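Local coordinates for protein DNA polymerase (Pyrobaculum calidifontis, PDB 5MDN) that probably catalyses DNA synthesis as a family B polymerase, adding deoxyribonucleotides from their triphosphates to a growing strand with release of diphosphate, at residues D112-M117 with Q262-H267; F285-V290 with A297-V302; K291-V296 with L334-S339. All blocks are in the same frame, centred on the assembly; numbering follows the deposited sequence.

Contact 1 of 3, residues D112-M117 with Q262-H267; sequences DIRYYM and QSVYGH
Arg114 reaches across to Val264 and Tyr265, joining the start of helix 115-123, which follows a strand of the N-terminal sheet, to the tight turn between the short strands 261-262 and 268-269 of the RNase H-like exonuclease domain. Asp112, salt-bridged to Arg392, and Ile113, on Leu379 of helix 370-384, hold the approach without touching the turn. Arg114 then takes the N-cap position. Its CG sits between the backbone N and the carbonyl carbon (chi1 71°), and a bend at chi3 brings the guanidinium round to the turn. NH2 of Arg114 donates to Tyr265 OH at 3.2 Å with the hydroxyl close to the guanidinium plane, and NH1 adds a weak second bond to the same oxygen. The tyrosine ring stands nearly perpendicular to the guanidinium, 83° between planes. Val264 fills the corner: its CG1 lies 4.0 Å above the centre of the Arg114 guanidinium, while CG2 sits 3.7 Å over the Tyr265 ring. Tyr265 OH also bonds to Asn372 ND2, so the hydroxyl serves both the arginine and helix 370-384. Within the turn, Val264 O takes two bonds from His267, from its backbone N at 2.9 Å and from ND1 at 2.6 Å, the latter in the carbonyl plane on a lone pair.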
# COMPACT_ATOMS: atom_id res chain seq x y z
N ASP A 112 6.16 8.65 21.18
CA ASP A 112 6.65 7.78 20.11
C ASP A 112 6.43 8.38 18.72
O ASP A 112 6.28 7.65 17.74
CB ASP A 112 5.99 6.41 20.20
CG ASP A 112 4.48 6.47 20.04
OD1 ASP A 112 3.88 7.48 20.47
OD2 ASP A 112 3.90 5.52 19.48
N ILE A 113 6.39 9.71 18.62
CA ILE A 113 6.20 10.37 17.33
C ILE A 113 7.58 10.68 16.76
O ILE A 113 8.38 11.38 17.40
CB ILE A 113 5.35 11.64 17.47
CG1 ILE A 113 3.84 11.33 17.53
CG2 ILE A 113 5.63 12.61 16.32
CD1 ILE A 113 3.40 10.48 18.70
N ARG A 114 7.87 10.15 15.58
CA ARG A 114 9.19 10.33 14.99
C ARG A 114 9.46 11.81 14.73
O ARG A 114 8.56 12.57 14.38
CB ARG A 114 9.35 9.49 13.71
CG ARG A 114 8.56 9.96 12.52
CD ARG A 114 8.76 8.97 11.36
NE ARG A 114 8.05 7.72 11.59
CZ ARG A 114 7.03 7.29 10.84
NH1 ARG A 114 6.62 8.01 9.81
NH2 ARG A 114 6.44 6.14 11.13
N TYR A 115 10.72 12.20 14.93
CA TYR A 115 11.06 13.60 15.14
C TYR A 115 10.69 14.48 13.95
O TYR A 115 10.06 15.53 14.12
CB TYR A 115 12.56 13.71 15.47
CG TYR A 115 13.05 15.12 15.70
CD1 TYR A 115 12.57 15.87 16.77
CD2 TYR A 115 14.03 15.68 14.89
CE1 TYR A 115 13.03 17.15 17.00
CE2 TYR A 115 14.50 16.96 15.13
CZ TYR A 115 14.00 17.69 16.18
OH TYR A 115 14.46 18.96 16.41
N TYR A 116 11.08 14.09 12.73
CA TYR A 116 10.82 14.97 11.59
C TYR A 116 9.35 15.02 11.21
O TYR A 116 8.93 15.97 10.54
CB TYR A 116 11.68 14.56 10.39
CG TYR A 116 11.32 13.25 9.72
CD1 TYR A 116 11.61 12.03 10.32
CD2 TYR A 116 10.74 13.24 8.46
CE1 TYR A 116 11.30 10.84 9.70
CE2 TYR A 116 10.42 12.05 7.83
CZ TYR A 116 10.70 10.85 8.45
OH TYR A 116 10.39 9.66 7.83
N MET A 117 8.54 14.04 11.62
CA MET A 117 7.09 14.18 11.50
C MET A 117 6.54 15.11 12.57
O MET A 117 5.59 15.86 12.31
CB MET A 117 6.42 12.81 11.58
CG MET A 117 6.63 11.93 10.36
SD MET A 117 5.98 12.66 8.85
CE MET A 117 4.26 12.86 9.28
N GLN A 262 17.66 1.82 4.80
CA GLN A 262 16.36 1.21 5.05
C GLN A 262 15.71 1.87 6.26
O GLN A 262 16.33 1.98 7.32
CB GLN A 262 16.49 -0.29 5.27
CG GLN A 262 15.16 -0.99 5.49
CD GLN A 262 15.26 -2.50 5.38
OE1 GLN A 262 15.09 -3.22 6.36
NE2 GLN A 262 15.53 -3.00 4.17
N SER A 263 14.46 2.30 6.10
CA SER A 263 13.80 3.07 7.15
C SER A 263 12.42 2.52 7.50
O SER A 263 12.18 1.31 7.39
CB SER A 263 13.69 4.54 6.72
OG SER A 263 13.05 5.31 7.72
N VAL A 264 11.52 3.41 7.92
CA VAL A 264 10.23 2.98 8.45
C VAL A 264 9.39 2.31 7.36
O VAL A 264 9.54 2.59 6.16
CB VAL A 264 9.50 4.18 9.07
CG1 VAL A 264 9.09 5.18 7.99
CG2 VAL A 264 8.30 3.73 9.89
N TYR A 265 8.51 1.40 7.79
CA TYR A 265 7.67 0.56 6.94
C TYR A 265 8.48 -0.32 6.00
O TYR A 265 7.92 -0.88 5.04
CB TYR A 265 6.67 1.39 6.12
CG TYR A 265 6.03 2.53 6.87
CD1 TYR A 265 5.23 2.30 7.98
CD2 TYR A 265 6.21 3.84 6.45
CE1 TYR A 265 4.63 3.34 8.66
CE2 TYR A 265 5.62 4.89 7.12
CZ TYR A 265 4.83 4.64 8.22
OH TYR A 265 4.24 5.69 8.89
N GLY A 266 9.78 -0.47 6.24
CA GLY A 266 10.63 -1.15 5.28
C GLY A 266 10.93 -0.36 4.03
O GLY A 266 11.56 -0.90 3.11
N HIS A 267 10.51 0.90 3.96
CA HIS A 267 10.84 1.73 2.81
C HIS A 267 12.31 2.13 2.88
O HIS A 267 12.94 2.14 3.94
CB HIS A 267 9.95 2.97 2.75
CG HIS A 267 10.56 4.20 3.36
ND1 HIS A 267 10.43 4.51 4.69
CD2 HIS A 267 11.29 5.19 2.80
CE1 HIS A 267 11.06 5.65 4.94
NE2 HIS A 267 11.59 6.08 3.81

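Contact 2 of 3, residues F285-V290 with A297-V302; sequences FPEIKV and AEYFGV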
# COMPACT_ATOMS: atom_id res chain seq x y z
N PHE A 285 -4.80 -2.76 -4.17
CA PHE A 285 -5.86 -2.97 -5.16
C PHE A 285 -6.38 -4.40 -5.08
O PHE A 285 -5.66 -5.35 -5.43
CB PHE A 285 -5.36 -2.67 -6.57
CG PHE A 285 -4.83 -1.27 -6.75
CD1 PHE A 285 -5.41 -0.21 -6.08
CD2 PHE A 285 -3.77 -1.02 -7.60
CE1 PHE A 285 -4.93 1.08 -6.25
CE2 PHE A 285 -3.29 0.26 -7.78
CZ PHE A 285 -3.87 1.31 -7.10
N PRO A 286 -7.63 -4.60 -4.64
CA PRO A 286 -8.14 -5.97 -4.47
C PRO A 286 -8.58 -6.65 -5.76
O PRO A 286 -8.97 -7.82 -5.72
CB PRO A 286 -9.35 -5.75 -3.54
CG PRO A 286 -9.85 -4.40 -3.94
CD PRO A 286 -8.62 -3.58 -4.25
N GLU A 287 -8.53 -5.96 -6.90
CA GLU A 287 -9.01 -6.52 -8.16
C GLU A 287 -7.98 -7.40 -8.87
O GLU A 287 -8.37 -8.26 -9.66
CB GLU A 287 -9.45 -5.40 -9.10
CG GLU A 287 -10.39 -4.38 -8.48
CD GLU A 287 -9.75 -3.01 -8.35
OE1 GLU A 287 -8.79 -2.87 -7.56
OE2 GLU A 287 -10.19 -2.08 -9.05
N ILE A 288 -6.68 -7.20 -8.61
CA ILE A 288 -5.66 -7.68 -9.53
C ILE A 288 -5.33 -9.15 -9.29
O ILE A 288 -5.08 -9.90 -10.24
CB ILE A 288 -4.41 -6.79 -9.42
CG1 ILE A 288 -4.77 -5.32 -9.65
CG2 ILE A 288 -3.33 -7.26 -10.39
CD1 ILE A 288 -4.49 -4.82 -11.06
N LYS A 289 -5.29 -9.58 -8.02
CA LYS A 289 -5.20 -10.98 -7.61
C LYS A 289 -3.82 -11.60 -7.82
O LYS A 289 -3.51 -12.62 -7.19
CB LYS A 289 -6.28 -11.81 -8.34
CG LYS A 289 -5.77 -12.99 -9.16
CD LYS A 289 -6.32 -14.30 -8.62
CE LYS A 289 -5.68 -15.49 -9.31
NZ LYS A 289 -6.19 -16.78 -8.78
N VAL A 290 -2.97 -11.00 -8.65
CA VAL A 290 -1.66 -11.59 -8.92
C VAL A 290 -0.56 -10.56 -8.69
O VAL A 290 0.41 -10.83 -7.97
CB VAL A 290 -1.60 -12.17 -10.35
CG1 VAL A 290 -2.27 -11.23 -11.34
CG2 VAL A 290 -0.15 -12.44 -10.74
N ALA A 297 0.63 -3.84 -15.32
CA ALA A 297 0.79 -2.95 -16.47
C ALA A 297 -0.36 -3.10 -17.46
O ALA A 297 -0.84 -2.11 -18.02
CB ALA A 297 2.12 -3.22 -17.16
N GLU A 298 -0.81 -4.33 -17.69
CA GLU A 298 -1.93 -4.55 -18.61
C GLU A 298 -3.23 -4.00 -18.05
O GLU A 298 -4.02 -3.39 -18.79
CB GLU A 298 -2.07 -6.04 -18.91
CG GLU A 298 -2.89 -6.34 -20.16
CD GLU A 298 -3.33 -7.79 -20.24
OE1 GLU A 298 -2.46 -8.68 -20.13
OE2 GLU A 298 -4.54 -8.04 -20.42
N TYR A 299 -3.50 -4.23 -16.76
CA TYR A 299 -4.74 -3.76 -16.16
C TYR A 299 -4.92 -2.26 -16.33
O TYR A 299 -6.01 -1.78 -16.66
CB TYR A 299 -4.79 -4.14 -14.68
CG TYR A 299 -6.17 -4.08 -14.07
CD1 TYR A 299 -7.09 -5.11 -14.27
CD2 TYR A 299 -6.57 -2.99 -13.31
CE1 TYR A 299 -8.36 -5.06 -13.73
CE2 TYR A 299 -7.84 -2.93 -12.76
CZ TYR A 299 -8.72 -3.97 -12.97
OH TYR A 299 -9.99 -3.91 -12.42
N PHE A 300 -3.86 -1.49 -16.09
CA PHE A 300 -3.90 -0.05 -16.23
C PHE A 300 -3.62 0.41 -17.66
O PHE A 300 -3.58 1.63 -17.90
CB PHE A 300 -2.91 0.61 -15.26
CG PHE A 300 -3.29 0.46 -13.82
CD1 PHE A 300 -3.06 -0.73 -13.14
CD2 PHE A 300 -3.88 1.51 -13.13
CE1 PHE A 300 -3.41 -0.87 -11.81
CE2 PHE A 300 -4.24 1.37 -11.80
CZ PHE A 300 -4.00 0.18 -11.14
N GLY A 301 -3.42 -0.51 -18.59
CA GLY A 301 -3.33 -0.17 -20.00
C GLY A 301 -2.09 0.59 -20.41
O GLY A 301 -2.18 1.50 -21.24
N VAL A 302 -0.93 0.23 -19.86
CA VAL A 302 0.31 0.89 -20.27
C VAL A 302 1.07 -0.01 -21.24
O VAL A 302 1.81 0.48 -22.10
CB VAL A 302 1.17 1.27 -19.05
CG1 VAL A 302 0.33 1.96 -17.99
CG2 VAL A 302 1.88 0.06 -18.46
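Phe285 and Phe300 supply the aromatic pairing between the loop before helix 293-299 and that helix's C-terminal end. Their ring centroids are 5.6 Å apart and the planes are inclined at 42°, an oblique arrangement in which CE2 of Phe285 and CZ of Phe300 are the atoms that meet.

The aliphatic packing centres on one methyl group. CD1 of Ile288 leans obliquely on Tyr299, 3.5 Å from its CG, and also approaches Phe300, 4.2 Å from CE1, so it lies against two successive aromatic residues. Tyr299 is swung toward the loop with CG anti to the backbone N (chi1 -163°), which lays the base of its ring by Ile288 and carries the hydroxyl on to Glu287.

At that far end the contact is between a polar atom and a methylene: Tyr299 OH lies 3.7 Å from Glu287 CB, with the carboxylate plane steeply turned to the ring; the hydroxyl's own bond, a weak one, goes to Asp615 OD2. With an alanine here instead of Tyr299, Ile288 CD1 would probably lose much of its cover and Arg613 its cation-pi partner.

The backbone turns sharply just beyond the two aromatics. Gly301, with positive phi, closes the helix in a Schellman motif, its N bonded to Glu298 O at 2.9 Å and Val302 N to Ala297 O at 3.0 Å.

Glu287 makes a salt bridge with Lys591 of strand 588-593 and a backbone hydrogen bond with Ile616 of strand 614-617, which ties the loop to the polymerase portion. Phe300, meanwhile, packs on Leu343 and Leu347 of the long helix 326-356.

Contact 3 of 3, residues K291-V296 with L334-S339; sequences KTLDRV and LDDVRS
Asp335 O is gripped twice by Ser339, one turn further along helix 326-356: by the backbone N at 3.1 Å and by OG at 2.8 Å, the hydroxyl coming in almost in line with the carbonyl (C=O...OG angle 164°). With OG turned back onto its own helix, Ser339 offers CB to the neighbouring helix 293-299, where CD1 of Leu293 meets it at 4.1 Å. Leu293 does the touching for its segment. Its CG is anti to the backbone N (chi1 175°), which points both methyls at helix 326-356, and CD2 crosses obliquely onto Asp336, 3.6 Å from that residue's backbone O and 3.7 Å from its OD1.

Asp336 closes a YxxxD sequence on helix 326-356, consistent with the Exo III motif of the proofreading exonuclease of family B polymerases, and its side chain lies about 5 Å from a bound magnesium ion. OD1 of Asp336 forms a salt bridge with Arg308, while its OD2 lies close to OD2 of Asp169, a like-charged neighbour that is a magnesium-binding residue of this protein, though no ion is bound to it in this model. The leucine thus puts a hydrocarbon surface against one flank of an acidic site.

Just before Leu293, Thr292 holds the N-cap position, and its OG1 joins the two residues that follow Leu293. It donates to Asp294 OD1 at 2.8 Å, meeting the carboxylate from above its plane, and accepts from Arg295 NH1 at 2.9 Å, close to the guanidinium plane. Asp294 OD2 turns to a salt bridge with Arg305 NE.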
# COMPACT_ATOMS: atom_id res chain seq x y z
N LYS A 291 -0.69 -9.38 -9.31
CA LYS A 291 0.11 -8.20 -8.98
C LYS A 291 1.57 -8.31 -9.40
O LYS A 291 2.46 -7.78 -8.73
CB LYS A 291 0.01 -7.86 -7.48
CG LYS A 291 -1.41 -7.63 -7.01
CD LYS A 291 -1.46 -7.31 -5.53
CE LYS A 291 -2.85 -6.89 -5.11
NZ LYS A 291 -3.81 -8.03 -5.12
N THR A 292 1.85 -9.01 -10.51
CA THR A 292 3.15 -8.87 -11.13
C THR A 292 3.18 -7.63 -12.02
O THR A 292 2.14 -7.13 -12.45
CB THR A 292 3.50 -10.12 -11.96
OG1 THR A 292 2.53 -10.29 -13.00
CG2 THR A 292 3.53 -11.35 -11.07
N LEU A 293 4.39 -7.12 -12.27
CA LEU A 293 4.54 -5.90 -13.06
C LEU A 293 3.85 -6.01 -14.41
O LEU A 293 3.14 -5.10 -14.84
CB LEU A 293 6.02 -5.57 -13.24
CG LEU A 293 6.37 -4.39 -14.15
CD1 LEU A 293 5.57 -3.14 -13.78
CD2 LEU A 293 7.86 -4.09 -14.12
N ASP A 294 4.05 -7.14 -15.10
CA ASP A 294 3.48 -7.30 -16.44
C ASP A 294 1.96 -7.32 -16.41
O ASP A 294 1.30 -6.76 -17.30
CB ASP A 294 4.03 -8.56 -17.10
CG ASP A 294 3.83 -9.80 -16.24
OD1 ASP A 294 4.38 -9.84 -15.12
OD2 ASP A 294 3.11 -10.72 -16.68
N ARG A 295 1.38 -7.97 -15.40
CA ARG A 295 -0.08 -8.08 -15.34
C ARG A 295 -0.73 -6.81 -14.80
O ARG A 295 -1.84 -6.47 -15.21
CB ARG A 295 -0.47 -9.29 -14.50
CG ARG A 295 -0.05 -10.61 -15.14
CD ARG A 295 -0.43 -11.80 -14.27
NE ARG A 295 -0.02 -13.07 -14.86
CZ ARG A 295 1.20 -13.60 -14.73
NH1 ARG A 295 2.12 -12.96 -14.02
NH2 ARG A 295 1.49 -14.76 -15.29
N VAL A 296 -0.07 -6.11 -13.87
CA VAL A 296 -0.58 -4.81 -13.44
C VAL A 296 -0.47 -3.79 -14.57
O VAL A 296 -1.36 -2.96 -14.76
CB VAL A 296 0.16 -4.34 -12.17
CG1 VAL A 296 -0.26 -2.93 -11.80
CG2 VAL A 296 -0.10 -5.29 -11.03
N LEU A 334 13.83 -3.80 -20.82
CA LEU A 334 13.29 -2.52 -21.29
C LEU A 334 11.78 -2.46 -21.14
O LEU A 334 11.23 -1.42 -20.76
CB LEU A 334 13.68 -2.27 -22.75
CG LEU A 334 15.03 -1.62 -23.09
CD1 LEU A 334 15.23 -0.36 -22.27
CD2 LEU A 334 16.18 -2.58 -22.91
N ASP A 335 11.08 -3.57 -21.44
CA ASP A 335 9.64 -3.59 -21.24
C ASP A 335 9.27 -3.46 -19.77
O ASP A 335 8.20 -2.94 -19.44
CB ASP A 335 9.05 -4.87 -21.84
CG ASP A 335 9.03 -4.84 -23.35
OD1 ASP A 335 9.04 -3.74 -23.93
OD2 ASP A 335 9.00 -5.93 -23.97
N ASP A 336 10.13 -3.94 -18.87
CA ASP A 336 9.92 -3.72 -17.44
C ASP A 336 9.97 -2.23 -17.10
O ASP A 336 9.03 -1.68 -16.52
CB ASP A 336 10.95 -4.50 -16.63
CG ASP A 336 10.58 -5.96 -16.47
OD1 ASP A 336 9.39 -6.29 -16.60
OD2 ASP A 336 11.49 -6.78 -16.19
N VAL A 337 11.08 -1.57 -17.45
CA VAL A 337 11.27 -0.17 -17.06
C VAL A 337 10.31 0.74 -17.80
O VAL A 337 9.87 1.77 -17.26
CB VAL A 337 12.74 0.25 -17.26
CG1 VAL A 337 13.09 0.35 -18.74
CG2 VAL A 337 13.02 1.56 -16.54
N ARG A 338 9.95 0.41 -19.04
CA ARG A 338 8.95 1.20 -19.76
C ARG A 338 7.58 1.07 -19.11
O ARG A 338 6.82 2.05 -19.03
CB ARG A 338 8.90 0.80 -21.23
CG ARG A 338 9.97 1.45 -22.08
CD ARG A 338 10.41 0.57 -23.24
NE ARG A 338 10.85 1.36 -24.39
CZ ARG A 338 11.58 0.88 -25.39
NH1 ARG A 338 11.96 -0.39 -25.39
NH2 ARG A 338 11.95 1.68 -26.39
N SER A 339 7.23 -0.13 -18.64
CA SER A 339 6.00 -0.30 -17.88
C SER A 339 6.06 0.43 -16.54
O SER A 339 5.07 1.02 -16.10
CB SER A 339 5.71 -1.79 -17.67
OG SER A 339 5.46 -2.44 -18.90

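In the fold
Contacts 2 and 3 share helix 293-299 and form one neighbourhood, their centres 10 Å apart; contact 2 packs the loop before the helix against its C-terminal end, contact 3 sets its first turn on helix 326-356. They meet directly, for instance where Ala297 CB comes within 3.8 Å of Ser339 OG. Contact 1 stands apart, its centre 29 Å from each of the others and its nearest atoms about 16 Å away. Contacts 1 and 3 border different metal sites: the Val264 side chain is about 8 Å from a bound magnesium ion and about 7 Å from the side chain of the ligand Asp363, while the Asp336 side chain is about 5 Å from a bound magnesium ion. Contact 2 is away from these sites.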